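Putative methyltransferase (Emericella variicolor, PDB 7DMB) is a trans-acting methyltransferase of calbistrin biosynthesis that binds S-adenosyl-L-homocysteine here and probably transfers a methyl group from S-adenosyl-L-methionine. Local coordinates at residues 309-315 against 373-379; 47-53 against 182-188; 28-33 against 361-365; 54-59 against 368-374. One frame throughout, in Å; residues are numbered along the deposited sequence.

Contact 1 (309-315 against 373-379); sequences FNQELSP and YYNANML
Phe309 to Leu313 and Asn375 to Leu379 pair as antiparallel neighbours, the fifth and seventh strands of the class I methyltransferase sheet, whose strand order is 3-2-1-4-5-7-6. Backbone bonds hold the ladder, the straightest from Asn310 N to Met378 O at 2.7 Å. On one face stand Phe309, Gln311, Asn375 and Asn377. The amides of Gln311 and Asn375 are stacked, their planes 5° apart, with Gln311 CD 3.9 Å from Asn375 ND2. Gln311 also reaches along Asn377, and its NE2 donates to Asn377 OD1 (2.7 Å) in the carbonyl plane, the two amides being turned 63° apart. Each amide is fixed from a further side: Ser282 OG pairs with Gln311 OE1, Asn283 ND2 with Asn375 OD1, and Gly365 O and Ser184 OG with Asn377 ND2. The Gln311 side chain lies about 7 Å from bound S-adenosyl-L-homocysteine, without touching it. The Phe309 ring lies alongside Asn377, CE1 3.8 Å from its CB. On the other face the Met378 chain bends at its last torsion (chi3 -82°), which lays CE against Glu312 CB at 3.5 Å; the Glu312 carboxylate goes instead to His286. At the end of the strands, Pro315 CB sits over the Tyr374 ring in a CH-pi contact, 4.1 Å from its centroid, while Leu313 CD2 lies at the ring's edge. Nearby, Tyr373 OH donates a hydrogen bond to Ser314 OG (2.6 Å).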
# COMPACT_ATOMS: atom_id res chain seq x y z
N PHE A 309 0.74 12.93 4.31
CA PHE A 309 0.65 11.68 5.05
C PHE A 309 0.75 10.55 4.04
O PHE A 309 -0.12 10.40 3.17
CB PHE A 309 -0.62 11.56 5.89
CG PHE A 309 -0.83 10.19 6.45
CD1 PHE A 309 -0.01 9.71 7.46
CD2 PHE A 309 -1.80 9.36 5.93
CE1 PHE A 309 -0.18 8.43 7.95
CE2 PHE A 309 -1.97 8.10 6.44
CZ PHE A 309 -1.15 7.63 7.44
N ASN A 310 1.81 9.76 4.15
CA ASN A 310 2.21 8.79 3.12
C ASN A 310 2.30 7.41 3.76
O ASN A 310 3.18 7.16 4.60
CB ASN A 310 3.53 9.22 2.48
CG ASN A 310 3.91 8.38 1.27
OD1 ASN A 310 3.07 7.86 0.55
ND2 ASN A 310 5.21 8.27 1.04
N GLN A 311 1.39 6.52 3.40
CA GLN A 311 1.39 5.15 3.87
C GLN A 311 2.03 4.28 2.80
O GLN A 311 1.53 4.23 1.67
CB GLN A 311 -0.04 4.69 4.16
CG GLN A 311 -0.19 3.38 4.94
CD GLN A 311 -1.65 3.07 5.24
OE1 GLN A 311 -2.45 2.86 4.32
NE2 GLN A 311 -2.00 3.06 6.52
N GLU A 312 3.14 3.61 3.13
CA GLU A 312 3.94 2.97 2.09
C GLU A 312 4.57 1.66 2.56
O GLU A 312 5.26 1.62 3.58
CB GLU A 312 5.03 3.93 1.59
CG GLU A 312 4.59 4.83 0.43
CD GLU A 312 4.47 4.06 -0.88
OE1 GLU A 312 5.05 2.94 -0.98
OE2 GLU A 312 3.82 4.58 -1.82
N LEU A 313 4.37 0.62 1.77
CA LEU A 313 4.97 -0.68 2.06
C LEU A 313 6.50 -0.61 2.10
O LEU A 313 7.14 0.03 1.26
CB LEU A 313 4.55 -1.69 1.01
CG LEU A 313 3.07 -2.03 1.07
CD1 LEU A 313 2.67 -2.75 -0.20
CD2 LEU A 313 2.82 -2.89 2.31
N SER A 314 7.07 -1.26 3.11
CA SER A 314 8.45 -1.71 3.04
C SER A 314 8.66 -2.98 3.88
O SER A 314 9.53 -3.02 4.75
CB SER A 314 9.40 -0.59 3.47
OG SER A 314 9.02 0.04 4.69
N PRO A 315 7.88 -4.05 3.64
CA PRO A 315 8.09 -5.27 4.44
C PRO A 315 9.41 -5.92 4.09
O PRO A 315 9.94 -5.74 2.99
CB PRO A 315 6.90 -6.16 4.01
CG PRO A 315 6.66 -5.77 2.60
CD PRO A 315 6.89 -4.27 2.58
N TYR A 373 6.78 -5.88 9.71
CA TYR A 373 5.71 -4.94 9.46
C TYR A 373 5.49 -4.89 7.95
O TYR A 373 6.30 -5.39 7.17
CB TYR A 373 6.05 -3.56 10.04
CG TYR A 373 7.07 -2.78 9.24
CD1 TYR A 373 6.68 -1.91 8.22
CD2 TYR A 373 8.43 -2.92 9.49
CE1 TYR A 373 7.62 -1.20 7.48
CE2 TYR A 373 9.37 -2.22 8.76
CZ TYR A 373 8.98 -1.37 7.75
OH TYR A 373 9.95 -0.69 7.04
N TYR A 374 4.36 -4.29 7.54
CA TYR A 374 4.10 -4.10 6.12
C TYR A 374 4.17 -2.64 5.71
O TYR A 374 5.04 -2.28 4.91
CB TYR A 374 2.75 -4.74 5.74
CG TYR A 374 2.93 -6.19 5.29
CD1 TYR A 374 3.14 -6.50 3.95
CD2 TYR A 374 2.94 -7.24 6.22
CE1 TYR A 374 3.32 -7.82 3.53
CE2 TYR A 374 3.14 -8.56 5.81
CZ TYR A 374 3.33 -8.85 4.46
OH TYR A 374 3.52 -10.15 4.04
N ASN A 375 3.34 -1.77 6.29
CA ASN A 375 3.27 -0.35 5.96
C ASN A 375 4.03 0.51 6.97
O ASN A 375 3.89 0.33 8.19
CB ASN A 375 1.81 0.12 5.93
CG ASN A 375 1.15 -0.06 4.60
OD1 ASN A 375 1.75 0.15 3.56
ND2 ASN A 375 -0.13 -0.42 4.62
N ALA A 376 4.79 1.48 6.47
CA ALA A 376 5.21 2.63 7.27
C ALA A 376 4.24 3.80 7.06
O ALA A 376 3.98 4.20 5.92
CB ALA A 376 6.64 3.05 6.91
N ASN A 377 3.70 4.33 8.16
CA ASN A 377 2.79 5.48 8.14
C ASN A 377 3.63 6.73 8.41
O ASN A 377 4.02 6.98 9.55
CB ASN A 377 1.67 5.35 9.18
CG ASN A 377 0.76 4.14 8.93
OD1 ASN A 377 -0.11 4.16 8.05
ND2 ASN A 377 0.99 3.07 9.70
N MET A 378 3.89 7.51 7.36
CA MET A 378 4.85 8.62 7.42
C MET A 378 4.13 9.96 7.28
O MET A 378 3.31 10.15 6.38
CB MET A 378 5.89 8.48 6.31
CG MET A 378 6.78 7.26 6.44
SD MET A 378 7.74 6.93 4.96
CE MET A 378 6.55 6.06 3.95
N LEU A 379 4.47 10.90 8.16
CA LEU A 379 4.00 12.27 8.06
C LEU A 379 5.19 13.18 7.77
O LEU A 379 6.23 13.07 8.41
CB LEU A 379 3.27 12.69 9.35
CG LEU A 379 2.49 14.01 9.32
CD1 LEU A 379 1.40 14.01 8.23
CD2 LEU A 379 1.87 14.29 10.68

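Contact 2 (47-53 against 182-188); sequences QLLHPTR and SLSEVRP
A short antiparallel beta ribbon, strand 50-51 against strand 184-185, ties the N-terminal region to the entry of helix 187-196, beside the methyltransferase sheet. His50 and Glu185 form its hydrogen-bonded pair, the closer bond running from Glu185 N to His50 O (2.7 Å), nearly straight. Their side chains point the same way. With CG between its backbone N and carbonyl carbon (chi1 62°), the His50 ring is laid over the Glu185 methylene, and CB meets one ring face in a CH-pi contact, 3.6 Å from the centroid. Further out the Glu185 carboxylate is gripped side-on by Arg187, whose NE and NH2 each take one oxygen; OE2 also accepts from Arg187 N, a capping bond at the start of the helix. Arg187 has a second acidic partner in Glu218. At the inner end the Leu49 and Val186 side chains cross, CD2 of Leu49 3.9 Å from CB of Val186, and both residues pack on Phe309 and Asn377 of the large sheet. The other end is polar. Thr52 donates twice, from N to Leu183 O and from OG1 to Ser182 O, the latter bond short and in the carbonyl plane; its CG2 lies 3.3 Å from Ser184 C. Arg53 runs fully extended from CG to NE, and its guanidinium, salt-bridged to Glu58, has Leu183 CD2 over one face, 3.4 Å from NH2. The Ser182 hydroxyl, also bonded to Trp179 O, lies in the guanidinium plane, where Arg53 NH2 donates almost straight to Ser182 OG (3.0 Å, 175°).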
# COMPACT_ATOMS: atom_id res chain seq x y z
N GLN A 47 0.48 7.65 19.90
CA GLN A 47 -0.93 7.90 20.13
C GLN A 47 -1.69 8.19 18.85
O GLN A 47 -2.93 8.23 18.88
CB GLN A 47 -1.12 9.07 21.11
CG GLN A 47 -1.38 8.63 22.54
CD GLN A 47 -0.13 8.12 23.21
OE1 GLN A 47 -0.06 6.97 23.66
NE2 GLN A 47 0.90 8.97 23.27
N LEU A 48 -1.00 8.38 17.73
CA LEU A 48 -1.63 8.88 16.51
C LEU A 48 -1.54 7.93 15.33
O LEU A 48 -2.48 7.85 14.54
CB LEU A 48 -1.00 10.23 16.13
CG LEU A 48 -1.10 11.28 17.23
CD1 LEU A 48 -0.27 12.50 16.87
CD2 LEU A 48 -2.57 11.67 17.45
N LEU A 49 -0.41 7.23 15.16
CA LEU A 49 -0.20 6.23 14.12
C LEU A 49 0.40 5.00 14.81
O LEU A 49 1.54 5.06 15.28
CB LEU A 49 0.73 6.74 13.01
CG LEU A 49 0.45 8.07 12.27
CD1 LEU A 49 1.67 8.55 11.45
CD2 LEU A 49 -0.78 7.95 11.37
N HIS A 50 -0.35 3.91 14.91
CA HIS A 50 0.15 2.72 15.58
C HIS A 50 -0.50 1.49 14.98
O HIS A 50 -1.47 1.60 14.22
CB HIS A 50 -0.10 2.79 17.10
CG HIS A 50 -1.54 2.85 17.46
ND1 HIS A 50 -2.35 1.73 17.51
CD2 HIS A 50 -2.33 3.90 17.81
CE1 HIS A 50 -3.57 2.09 17.87
NE2 HIS A 50 -3.59 3.40 18.05
N PRO A 51 0.02 0.30 15.28
CA PRO A 51 -0.65 -0.92 14.83
C PRO A 51 -2.01 -1.08 15.51
O PRO A 51 -2.21 -0.66 16.65
CB PRO A 51 0.31 -2.05 15.25
CG PRO A 51 1.66 -1.38 15.42
CD PRO A 51 1.32 0.00 15.93
N THR A 52 -2.95 -1.69 14.78
CA THR A 52 -4.24 -1.99 15.37
C THR A 52 -4.22 -3.27 16.21
O THR A 52 -5.06 -3.42 17.10
CB THR A 52 -5.32 -2.08 14.29
OG1 THR A 52 -5.12 -3.24 13.48
CG2 THR A 52 -5.30 -0.85 13.41
N ARG A 53 -3.26 -4.17 15.96
CA ARG A 53 -3.25 -5.47 16.63
C ARG A 53 -1.91 -6.14 16.39
O ARG A 53 -1.11 -5.71 15.54
CB ARG A 53 -4.40 -6.35 16.14
CG ARG A 53 -4.28 -6.65 14.65
CD ARG A 53 -5.29 -7.64 14.12
NE ARG A 53 -5.09 -7.82 12.69
CZ ARG A 53 -5.55 -6.96 11.78
NH1 ARG A 53 -6.24 -5.89 12.17
NH2 ARG A 53 -5.32 -7.19 10.48
N SER A 182 -6.14 -2.43 7.50
CA SER A 182 -6.61 -2.90 8.79
C SER A 182 -5.47 -3.04 9.81
O SER A 182 -5.74 -3.16 11.01
CB SER A 182 -7.37 -4.21 8.61
OG SER A 182 -6.49 -5.32 8.51
N LEU A 183 -4.22 -3.01 9.37
CA LEU A 183 -3.11 -3.15 10.29
C LEU A 183 -2.72 -1.84 10.96
O LEU A 183 -2.06 -1.87 12.00
CB LEU A 183 -1.89 -3.72 9.56
CG LEU A 183 -1.92 -5.17 9.08
CD1 LEU A 183 -0.64 -5.50 8.32
CD2 LEU A 183 -2.11 -6.13 10.25
N SER A 184 -3.11 -0.70 10.38
CA SER A 184 -2.66 0.61 10.85
C SER A 184 -3.83 1.36 11.46
O SER A 184 -4.92 1.42 10.87
CB SER A 184 -2.07 1.45 9.72
OG SER A 184 -1.00 0.80 9.04
N GLU A 185 -3.60 1.94 12.63
CA GLU A 185 -4.55 2.87 13.24
C GLU A 185 -4.10 4.29 12.91
O GLU A 185 -3.11 4.78 13.47
CB GLU A 185 -4.64 2.64 14.75
CG GLU A 185 -5.77 3.42 15.42
CD GLU A 185 -7.09 3.21 14.72
OE1 GLU A 185 -7.72 2.16 14.95
OE2 GLU A 185 -7.51 4.09 13.92
N VAL A 186 -4.80 4.95 11.98
CA VAL A 186 -4.44 6.31 11.56
C VAL A 186 -5.51 7.34 11.91
O VAL A 186 -5.31 8.53 11.65
CB VAL A 186 -4.10 6.39 10.05
CG1 VAL A 186 -3.16 5.29 9.62
CG2 VAL A 186 -5.36 6.37 9.19
N ARG A 187 -6.64 6.92 12.47
CA ARG A 187 -7.75 7.83 12.75
C ARG A 187 -7.45 8.87 13.83
O ARG A 187 -7.96 10.00 13.74
CB ARG A 187 -9.01 7.03 13.13
CG ARG A 187 -9.50 6.11 12.01
CD ARG A 187 -10.63 5.20 12.46
NE ARG A 187 -10.17 4.17 13.38
CZ ARG A 187 -10.97 3.38 14.08
NH1 ARG A 187 -12.29 3.50 13.95
NH2 ARG A 187 -10.46 2.47 14.91
N PRO A 188 -6.67 8.55 14.88
CA PRO A 188 -6.30 9.62 15.82
C PRO A 188 -5.49 10.73 15.17
O PRO A 188 -5.69 11.90 15.53
CB PRO A 188 -5.49 8.88 16.90
CG PRO A 188 -5.98 7.47 16.83
CD PRO A 188 -6.30 7.22 15.39
O HOH W 1 -1.75 -4.08 13.75

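Contact 3 (28-33 against 361-365); sequences NWQTVD and LHAVG
The chain at Trp29 comes down onto strand 361-365 with its CA 4.1 Å from that of Ala363, and Val364 N donates to Trp29 O (3.0 Å) in the carbonyl plane, on a lone pair. A water adds a bridge between the backbones, reaching both Asn28 O and His362 O. Trp29 makes the largest contribution, followed by His362. The Trp29 CG stands anti to the carbonyl carbon (chi1 -53°), which lays the indole flat across Leu361. The Leu361 methyl CD1 sits over the six-membered ring, 3.5 Å from its centroid and 6° off the normal, a well-centred CH-pi contact; Leu361 CB lies over the same ring system, 3.6 Å from NE1. The Val364 side chain lies alongside that of Trp29, CG2 3.9 Å from CB. Asp350 of helix 346-355 touches the Trp29 side chain too. His362 starts away from the N-terminal segment but, with CG anti to the backbone N (chi1 -174°), brings its ring back to it. Its unprotonated NE2 accepts from Asp33 N at 2.9 Å; the bond is almost straight and lies in the imidazole plane, and so sets how the ring is turned. Phe307 meets this ring edge-to-face. Val32 CG2 packs on Ala363 CB at 3.6 Å. The N-terminal segment thus covers the outermost strand of the methyltransferase sheet where that strand carries a classic beta bulge, His362 and Ala363 both lying opposite Leu379.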
# COMPACT_ATOMS: atom_id res chain seq x y z
N ASN A 28 14.10 9.87 15.76
CA ASN A 28 13.87 11.30 15.56
C ASN A 28 12.46 11.61 15.07
O ASN A 28 12.12 12.79 14.92
CB ASN A 28 14.89 11.88 14.59
CG ASN A 28 16.30 11.89 15.16
OD1 ASN A 28 17.20 11.31 14.58
ND2 ASN A 28 16.47 12.52 16.32
N TRP A 29 11.62 10.61 14.84
CA TRP A 29 10.31 10.82 14.22
C TRP A 29 9.20 10.30 15.11
O TRP A 29 8.22 9.71 14.65
CB TRP A 29 10.27 10.16 12.85
CG TRP A 29 11.40 10.60 11.98
CD1 TRP A 29 11.80 11.88 11.74
CD2 TRP A 29 12.29 9.75 11.22
NE1 TRP A 29 12.87 11.89 10.87
CE2 TRP A 29 13.19 10.60 10.53
CE3 TRP A 29 12.40 8.37 11.05
CZ2 TRP A 29 14.20 10.11 9.69
CZ3 TRP A 29 13.40 7.87 10.21
CH2 TRP A 29 14.29 8.75 9.55
N GLN A 30 9.32 10.55 16.41
CA GLN A 30 8.42 9.96 17.38
C GLN A 30 7.34 10.92 17.88
O GLN A 30 6.58 10.55 18.77
CB GLN A 30 9.22 9.41 18.57
CG GLN A 30 10.07 8.20 18.22
CD GLN A 30 9.23 7.06 17.66
OE1 GLN A 30 9.29 6.75 16.47
NE2 GLN A 30 8.42 6.45 18.52
N THR A 31 7.26 12.14 17.34
CA THR A 31 6.24 13.09 17.78
C THR A 31 5.64 13.85 16.59
O THR A 31 6.29 14.04 15.56
CB THR A 31 6.78 14.13 18.78
OG1 THR A 31 7.54 15.12 18.07
CG2 THR A 31 7.63 13.49 19.87
N VAL A 32 4.40 14.29 16.77
CA VAL A 32 3.68 15.08 15.77
C VAL A 32 3.43 16.47 16.35
O VAL A 32 2.85 16.59 17.44
CB VAL A 32 2.35 14.42 15.38
CG1 VAL A 32 1.48 15.39 14.57
CG2 VAL A 32 2.57 13.12 14.63
N ASP A 33 3.84 17.51 15.63
CA ASP A 33 3.59 18.90 16.02
C ASP A 33 3.05 19.67 14.81
O ASP A 33 3.82 20.19 13.99
CB ASP A 33 4.85 19.56 16.58
CG ASP A 33 4.54 20.84 17.35
OD1 ASP A 33 3.36 21.24 17.37
OD2 ASP A 33 5.46 21.43 17.94
N LEU A 361 11.24 13.48 7.03
CA LEU A 361 10.14 12.92 7.79
C LEU A 361 9.84 13.77 9.02
O LEU A 361 10.72 14.42 9.59
CB LEU A 361 10.47 11.48 8.21
CG LEU A 361 10.40 10.36 7.16
CD1 LEU A 361 10.97 9.07 7.73
CD2 LEU A 361 8.96 10.15 6.68
N HIS A 362 8.58 13.77 9.43
CA HIS A 362 8.14 14.42 10.66
C HIS A 362 7.88 13.38 11.74
O HIS A 362 8.46 13.43 12.82
CB HIS A 362 6.89 15.27 10.38
CG HIS A 362 6.43 16.09 11.53
ND1 HIS A 362 6.94 17.34 11.81
CD2 HIS A 362 5.46 15.87 12.45
CE1 HIS A 362 6.32 17.84 12.87
NE2 HIS A 362 5.42 16.97 13.27
N ALA A 363 7.01 12.41 11.45
CA ALA A 363 6.70 11.31 12.36
C ALA A 363 6.52 10.04 11.54
O ALA A 363 6.16 10.09 10.36
CB ALA A 363 5.44 11.60 13.18
N VAL A 364 6.83 8.89 12.16
CA VAL A 364 6.63 7.59 11.51
C VAL A 364 6.10 6.61 12.54
O VAL A 364 6.64 6.52 13.66
CB VAL A 364 7.90 7.02 10.86
CG1 VAL A 364 7.53 5.82 10.01
CG2 VAL A 364 8.57 8.03 10.00
N GLY A 365 5.06 5.88 12.17
CA GLY A 365 4.60 4.75 12.94
C GLY A 365 4.40 3.53 12.06
O GLY A 365 3.79 3.61 10.99
O HOH W 2 9.53 13.85 15.64

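Contact 4 (54-59 against 368-374); sequences ESQSEQ and SEPPFYY
Residues 54-59 turn from a loop into the first turn of helix 56-79, facing the irregular loop 368-374, which has a cis peptide before Pro371; the nearest CA atoms, those of Glu54 and Ser368, are 7.0 Å apart, and side chains and waters bridge the backbones. Gln59 carries the contact. Its chain is extended beyond CG (chi2 -167°) and delivers the amide between the helix start and the loop, where NE2 spends its two protons on Ser55 OG (2.8 Å) and Phe372 O (2.9 Å). Both acceptors lie close to the amide plane, although the nitrogen stands 42° above the carbonyl plane of Phe372. The other end of the amide, OE1, accepts from Gln108 and from a water that also donates to Tyr373 O, so the group is held from several sides. Gln59 and the Tyr374 ring slide past each other in opposite directions, their planes 75° apart, with OE1 3.4 Å from Tyr374 CE2. A water joins Gln59 O to Tyr374 OH. The bent side chain of Gln56 crosses that of Phe372 at about a right angle. Towards the loop start, one water lies between Ser55 N (3.0 Å) and Ser368 OG (2.7 Å). Ser55 is at the N-cap position, though its side chain makes no capping bond. The contact thus sets the start of helix 56-79 against the connection between strands 358-366 and 375-382, with Trp179 of helix 172-181 edge-to-face on Tyr374 and Pro316 against Phe372.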
# COMPACT_ATOMS: atom_id res chain seq x y z
N GLU A 54 -1.65 -7.20 17.16
CA GLU A 54 -0.56 -8.12 16.87
C GLU A 54 -0.93 -8.92 15.64
O GLU A 54 -2.05 -9.41 15.52
CB GLU A 54 -0.29 -9.04 18.06
CG GLU A 54 1.15 -9.49 18.20
CD GLU A 54 1.45 -10.78 17.42
OE1 GLU A 54 2.61 -11.25 17.46
OE2 GLU A 54 0.52 -11.33 16.78
N SER A 55 0.00 -9.06 14.70
CA SER A 55 -0.37 -9.60 13.40
C SER A 55 0.56 -10.71 12.92
O SER A 55 0.46 -11.11 11.76
CB SER A 55 -0.41 -8.47 12.36
OG SER A 55 0.89 -7.98 12.12
N GLN A 56 1.43 -11.23 13.79
CA GLN A 56 2.38 -12.25 13.36
C GLN A 56 1.70 -13.53 12.89
O GLN A 56 2.19 -14.18 11.97
CB GLN A 56 3.36 -12.54 14.50
CG GLN A 56 4.24 -11.33 14.85
CD GLN A 56 5.06 -10.81 13.66
OE1 GLN A 56 5.00 -9.62 13.32
NE2 GLN A 56 5.83 -11.70 13.04
N SER A 57 0.57 -13.90 13.49
CA SER A 57 -0.13 -15.11 13.07
C SER A 57 -0.64 -14.98 11.63
O SER A 57 -0.39 -15.86 10.80
CB SER A 57 -1.29 -15.42 14.01
OG SER A 57 -0.82 -16.09 15.16
N GLU A 58 -1.39 -13.91 11.34
CA GLU A 58 -1.94 -13.79 9.99
C GLU A 58 -0.84 -13.58 8.95
O GLU A 58 -0.97 -14.06 7.82
CB GLU A 58 -2.96 -12.65 9.93
CG GLU A 58 -2.42 -11.24 10.17
CD GLU A 58 -3.54 -10.25 10.47
OE1 GLU A 58 -4.04 -10.25 11.61
OE2 GLU A 58 -3.94 -9.48 9.58
N GLN A 59 0.25 -12.89 9.33
CA GLN A 59 1.39 -12.69 8.44
C GLN A 59 2.08 -14.00 8.10
O GLN A 59 2.58 -14.18 6.98
CB GLN A 59 2.41 -11.74 9.07
CG GLN A 59 2.04 -10.26 9.06
CD GLN A 59 3.23 -9.38 9.41
OE1 GLN A 59 4.31 -9.57 8.89
NE2 GLN A 59 3.02 -8.41 10.30
N SER A 368 3.22 -2.60 12.66
CA SER A 368 3.63 -3.75 13.45
C SER A 368 4.98 -3.42 14.08
O SER A 368 5.72 -2.59 13.57
CB SER A 368 3.75 -5.02 12.61
OG SER A 368 3.86 -6.15 13.46
N GLU A 369 5.29 -4.10 15.18
CA GLU A 369 6.63 -3.99 15.75
C GLU A 369 7.65 -4.57 14.78
O GLU A 369 7.43 -5.66 14.23
CB GLU A 369 6.74 -4.71 17.10
CG GLU A 369 5.53 -4.59 18.01
CD GLU A 369 4.49 -5.67 17.72
OE1 GLU A 369 3.45 -5.36 17.08
OE2 GLU A 369 4.72 -6.83 18.13
N PRO A 370 8.76 -3.88 14.53
CA PRO A 370 9.76 -4.38 13.59
C PRO A 370 10.30 -5.72 14.05
O PRO A 370 10.25 -6.04 15.24
CB PRO A 370 10.84 -3.30 13.61
CG PRO A 370 10.23 -2.12 14.29
CD PRO A 370 9.22 -2.67 15.22
N PRO A 371 10.85 -6.54 13.14
CA PRO A 371 11.04 -6.19 11.73
C PRO A 371 9.90 -6.60 10.81
O PRO A 371 9.96 -6.26 9.63
CB PRO A 371 12.31 -6.97 11.37
CG PRO A 371 12.14 -8.24 12.15
CD PRO A 371 11.43 -7.86 13.44
N PHE A 372 8.88 -7.31 11.30
CA PHE A 372 7.87 -7.90 10.42
C PHE A 372 6.64 -7.00 10.41
O PHE A 372 5.59 -7.29 11.00
CB PHE A 372 7.56 -9.34 10.83
CG PHE A 372 8.67 -10.31 10.48
CD1 PHE A 372 9.31 -11.05 11.45
CD2 PHE A 372 9.08 -10.45 9.16
CE1 PHE A 372 10.34 -11.93 11.11
CE2 PHE A 372 10.11 -11.33 8.81
CZ PHE A 372 10.74 -12.07 9.79
N TYR A 373 6.78 -5.88 9.71
CA TYR A 373 5.71 -4.94 9.46
C TYR A 373 5.49 -4.89 7.95
O TYR A 373 6.30 -5.39 7.17
CB TYR A 373 6.05 -3.56 10.04
CG TYR A 373 7.07 -2.78 9.24
CD1 TYR A 373 6.68 -1.91 8.22
CD2 TYR A 373 8.43 -2.92 9.49
CE1 TYR A 373 7.62 -1.20 7.48
CE2 TYR A 373 9.37 -2.22 8.76
CZ TYR A 373 8.98 -1.37 7.75
OH TYR A 373 9.95 -0.69 7.04
N TYR A 374 4.36 -4.29 7.54
CA TYR A 374 4.10 -4.10 6.12
C TYR A 374 4.17 -2.64 5.71
O TYR A 374 5.04 -2.28 4.91
CB TYR A 374 2.75 -4.74 5.74
CG TYR A 374 2.93 -6.19 5.29
CD1 TYR A 374 3.14 -6.50 3.95
CD2 TYR A 374 2.94 -7.24 6.22
CE1 TYR A 374 3.32 -7.82 3.53
CE2 TYR A 374 3.14 -8.56 5.81
CZ TYR A 374 3.33 -8.85 4.46
OH TYR A 374 3.52 -10.15 4.04
O HOH W 3 0.75 -5.57 13.45
O HOH W 4 2.76 -7.94 15.13
O HOH W 5 6.40 -8.31 7.28
O HOH W 6 3.89 -11.90 5.84

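Contact 1 lies inside the main sheet, about 7 Å from the chain centre, and each of the other three uses an N-terminal segment, against 182-188, strand 358-366 or loop 368-374. Contact 2 is centred about 11 Å from contact 1 and touches it through Asn377 with Ser184 and Leu49 with Phe309. Contact 3, centred about 13 Å from contact 1, reaches the same sheet through strand 358-366, the neighbour of 375-382; contact 4, also about 13 Å away, shares Tyr373 and Tyr374 with contact 1. Along the chain, segments 28-33, 47-53 and 54-59 come first, then 182-188, 309-315 and the C-terminal partners. Residues 28-59 thus run from the outermost strand 358-366 across to the start of helix 56-79, touching the sheet at contacts 2 and 3.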